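Local coordinates for protein alginate lyase, family PL7 (Zobellia galactanivorans, PDB 4BE3) that cleaves alginate as an exolytic lyase of family PL7, probably acting on its mannuronate-containing chains by beta-elimination, at residues A[9-12]-A[13-16]; A[233-237]-A[238-242]. All coordinates share one frame; numbering follows the deposited sequence.

Contact 1 (A[9-12]-A[13-16]); sequences PQMD and EWKI
Gln-10 and Glu-13 face each other across one turn of 3-10 backbone, and Gln-10 can be followed atom by atom. Its CB lies 3.8 Å from OE2 of Glu-13. CG, placed anti to the carbonyl carbon (chi1 -68°), comes nearer still, 3.5 Å from the same OE2. The chain then runs on extended beside the carboxylate: CD lies 3.9 Å from Glu-13 OE2 and NE2 3.8 Å from it, without a bond. The terminal amide is turned 56° from the carboxylate plane. Instead, NE2 donates to a water that in turn donates to Glu-13 OE2, while OE1 accepts from a second water, 2.9 Å away. This second water sits in the plane of the Trp-14 indole, at its edge, and takes the NE1 hydrogen at 2.7 Å. OE1 also accepts from the backbone N of Leu-305, so the amide joins strand 295-306 directly and the indole through water.

The backbone beneath is a 3-10 turn running straight into strand 14-17 of the PL7 jelly roll: Glu-13 N donates to Gln-10 O, and Trp-14 N to Met-11 O. Met-11 crosses the indole at about a right angle, its CE 4.0 Å from Trp-14 CD1. On the outer side a third water donates to both Asp-12 OD1 and Glu-13 OE2, and probably eases the repulsion between these carboxylate oxygens, 4.4 Å apart.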
# COMPACT_ATOMS: atom_id res chain seq x y z
N PRO A 9 -11.47 13.93 -5.10
CA PRO A 9 -12.08 13.30 -3.92
C PRO A 9 -11.09 12.62 -3.05
O PRO A 9 -11.40 12.35 -1.88
CB PRO A 9 -13.00 12.28 -4.53
CG PRO A 9 -13.15 12.55 -5.96
CD PRO A 9 -12.11 13.57 -6.38
N GLN A 10 -9.92 12.22 -3.59
CA GLN A 10 -8.91 11.67 -2.74
C GLN A 10 -7.93 12.70 -2.28
O GLN A 10 -6.79 12.35 -1.93
CB GLN A 10 -8.11 10.64 -3.62
CG GLN A 10 -9.06 9.44 -3.93
CD GLN A 10 -8.32 8.55 -4.95
OE1 GLN A 10 -7.66 9.08 -5.86
NE2 GLN A 10 -8.46 7.30 -4.85
N MET A 11 -8.36 13.95 -2.12
CA MET A 11 -7.41 14.97 -1.75
C MET A 11 -6.77 14.68 -0.42
O MET A 11 -5.55 15.03 -0.21
CB MET A 11 -8.04 16.34 -1.90
CG MET A 11 -7.09 17.38 -1.57
SD MET A 11 -6.61 18.15 -3.11
CE MET A 11 -5.53 17.16 -3.80
N ASP A 12 -7.48 13.90 0.46
CA ASP A 12 -6.87 13.68 1.76
C ASP A 12 -5.80 12.61 1.70
O ASP A 12 -5.18 12.34 2.66
CB ASP A 12 -7.95 13.21 2.80
CG ASP A 12 -8.60 11.88 2.41
OD1 ASP A 12 -8.46 11.23 1.38
OD2 ASP A 12 -9.38 11.43 3.22
N GLU A 13 -5.54 12.01 0.55
CA GLU A 13 -4.45 11.03 0.34
C GLU A 13 -3.12 11.69 -0.12
O GLU A 13 -2.12 10.99 -0.24
CB GLU A 13 -4.93 10.04 -0.78
CG GLU A 13 -6.04 9.18 -0.16
CD GLU A 13 -6.47 8.09 -1.13
OE1 GLU A 13 -5.62 7.47 -1.96
OE2 GLU A 13 -7.71 7.78 -1.17
N TRP A 14 -3.17 12.99 -0.28
CA TRP A 14 -1.99 13.77 -0.70
C TRP A 14 -1.54 14.82 0.27
O TRP A 14 -2.44 15.43 0.94
CB TRP A 14 -2.32 14.53 -1.97
CG TRP A 14 -2.74 13.65 -3.14
CD1 TRP A 14 -4.04 13.44 -3.60
CD2 TRP A 14 -1.85 13.04 -4.16
NE1 TRP A 14 -4.02 12.72 -4.77
CE2 TRP A 14 -2.70 12.42 -5.13
CE3 TRP A 14 -0.45 12.94 -4.30
CZ2 TRP A 14 -2.20 11.79 -6.33
CZ3 TRP A 14 0.06 12.26 -5.45
CH2 TRP A 14 -0.81 11.68 -6.43
N LYS A 15 -0.21 15.16 0.35
CA LYS A 15 0.27 16.34 1.02
C LYS A 15 0.82 17.23 -0.13
O LYS A 15 0.88 16.74 -1.33
CB LYS A 15 1.40 16.01 1.96
CG LYS A 15 2.62 15.42 1.25
CD LYS A 15 3.67 14.92 2.21
CE LYS A 15 3.18 13.62 2.89
NZ LYS A 15 4.42 12.97 3.46
N ILE A 16 1.13 18.47 0.18
CA ILE A 16 1.67 19.34 -0.91
C ILE A 16 2.92 20.06 -0.44
O ILE A 16 3.08 20.33 0.80
CB ILE A 16 0.54 20.33 -1.43
CG1 ILE A 16 0.85 20.92 -2.88
CG2 ILE A 16 0.38 21.53 -0.48
CD1 ILE A 16 -0.31 21.57 -3.56
O HOH W 1 -5.90 11.37 -6.19
O HOH W 2 -9.41 6.17 -2.20
O HOH W 3 -9.58 9.17 -0.15

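Contact 2 (A[233-237]-A[238-242]); sequences TLYAS and IGRDG
Two backbone bonds converge on the carbonyl of Tyr-235, where helix 229-234 has just ended and the chain turns back. Ala-236 and Ser-237 are the central residues of a type I beta turn, whose closing bond, from Ile-238 N to Tyr-235 O, is weak and bent (134°). Gly-239 N adds a straight bond to the same Tyr-235 O at 3.0 Å. One acceptor thus takes two successive amides, Gly-239 firmly and Ile-238 weakly, and the chain leaves the turn through Gly-239 with a positive phi of 87°, a conformation that glycine adopts readily.

Apolar contact comes from the tyrosine ring. Arg-240 lays the aliphatic start of its chain obliquely against it, CG lying 3.6 Å from Tyr-235 CD2 and CB 3.9 Å from that same ring atom. The arginine bends at chi2, which carries NH1 to 4.1 Å from Tyr-235 CE2, the guanidinium and ring planes 43° apart. Ile-238 CB stands at the ring edge, 4.3 Å from CD2. Trimming the tyrosine to an alanine would probably open a gap beside the Arg-240 methylenes and leave the N of Asp-153 without its hydroxyl partner.

Polar links gather at the far end of both side chains. A water accepts from Arg-240 NH1 at 2.8 Å and lies in weak bonding range of Tyr-235 OH. Each group has a protein partner too: NH1 donates to Arg-151 O, and the hydroxyl bonds to Asp-153 N.

Through these bonds the turn after helix 229-234 is fastened to the beginning of strand 153-157 and the loop before it, with Trp-152 and Trp-275 packed against the tyrosine side chain.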
# COMPACT_ATOMS: atom_id res chain seq x y z
N THR A 233 25.92 10.38 -24.93
CA THR A 233 25.81 11.64 -25.62
C THR A 233 25.32 12.78 -24.68
O THR A 233 25.95 13.87 -24.62
CB THR A 233 24.79 11.52 -26.80
OG1 THR A 233 25.43 10.62 -27.73
CG2 THR A 233 24.68 12.94 -27.57
N LEU A 234 24.17 12.59 -24.05
CA LEU A 234 23.61 13.78 -23.36
C LEU A 234 24.49 14.12 -22.09
O LEU A 234 24.58 15.32 -21.75
CB LEU A 234 22.25 13.40 -22.90
CG LEU A 234 21.41 14.59 -22.31
CD1 LEU A 234 21.47 15.73 -23.38
CD2 LEU A 234 20.01 14.09 -22.13
N TYR A 235 25.12 13.12 -21.46
CA TYR A 235 25.89 13.40 -20.27
C TYR A 235 27.38 13.60 -20.61
O TYR A 235 28.20 13.59 -19.70
CB TYR A 235 25.76 12.27 -19.25
CG TYR A 235 24.35 12.34 -18.63
CD1 TYR A 235 23.21 11.76 -19.27
CD2 TYR A 235 24.17 13.09 -17.44
CE1 TYR A 235 21.93 11.86 -18.64
CE2 TYR A 235 22.91 13.17 -16.83
CZ TYR A 235 21.86 12.52 -17.39
OH TYR A 235 20.62 12.64 -16.82
N ALA A 236 27.74 13.76 -21.92
CA ALA A 236 29.17 13.76 -22.23
C ALA A 236 29.89 14.98 -21.55
O ALA A 236 31.05 14.88 -21.36
CB ALA A 236 29.35 13.90 -23.73
N SER A 237 29.17 16.08 -21.29
CA SER A 237 30.04 17.14 -20.71
C SER A 237 30.00 17.09 -19.18
O SER A 237 30.95 17.60 -18.60
CB SER A 237 29.98 18.57 -21.31
OG SER A 237 30.45 18.72 -22.68
N ILE A 238 29.08 16.29 -18.60
CA ILE A 238 28.91 16.11 -17.12
C ILE A 238 29.79 15.05 -16.58
O ILE A 238 30.27 15.27 -15.49
CB ILE A 238 27.43 15.72 -16.69
CG1 ILE A 238 26.49 16.92 -16.79
CG2 ILE A 238 27.45 15.19 -15.26
CD1 ILE A 238 27.22 18.26 -16.88
N GLY A 239 29.94 13.89 -17.25
CA GLY A 239 30.70 12.74 -16.75
C GLY A 239 29.72 11.91 -15.89
O GLY A 239 29.60 12.17 -14.69
N ARG A 240 28.87 11.06 -16.48
CA ARG A 240 27.94 10.16 -15.66
C ARG A 240 27.88 8.84 -16.36
O ARG A 240 27.35 8.69 -17.45
CB ARG A 240 26.51 10.62 -15.53
CG ARG A 240 26.34 11.90 -14.85
CD ARG A 240 26.53 11.91 -13.32
NE ARG A 240 26.17 13.30 -12.90
CZ ARG A 240 24.91 13.71 -12.67
NH1 ARG A 240 23.83 12.87 -12.83
NH2 ARG A 240 24.69 14.97 -12.31
N ASP A 241 28.44 7.88 -15.69
CA ASP A 241 28.65 6.59 -16.24
C ASP A 241 28.30 5.54 -15.14
O ASP A 241 28.91 4.47 -15.11
CB ASP A 241 30.11 6.48 -16.61
CG ASP A 241 31.02 6.42 -15.40
OD1 ASP A 241 30.79 7.08 -14.34
OD2 ASP A 241 32.00 5.69 -15.55
N GLY A 242 27.30 5.86 -14.26
CA GLY A 242 26.94 4.82 -13.27
C GLY A 242 26.30 3.60 -13.88
O GLY A 242 25.75 3.65 -15.00
O HOH W 4 21.20 13.28 -13.59

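In the fold
Contacts 1 and 2 are both local turns in which backbone amides return to carbonyls a few residues earlier, yet they lie on opposite sides of the chain's centre, their own centres about 38 Å apart, and share no strand or helix, although strands 14-17 and 153-157 belong to one large antiparallel sheet. The 9-16 turn is partly buried: it leads into a strand, Met-11, Trp-14 and Ile-16 are buried, and waters bridge its amide, indole and carboxylates. The 233-242 turn is a surface feature following a short helix, with one buried tyrosine as its anchor and an arginine, rather than carboxylates, carrying the water bridge. Both fasten to strands through polar side-chain ends, contact 1 to 295-306, contact 2 to 153-157.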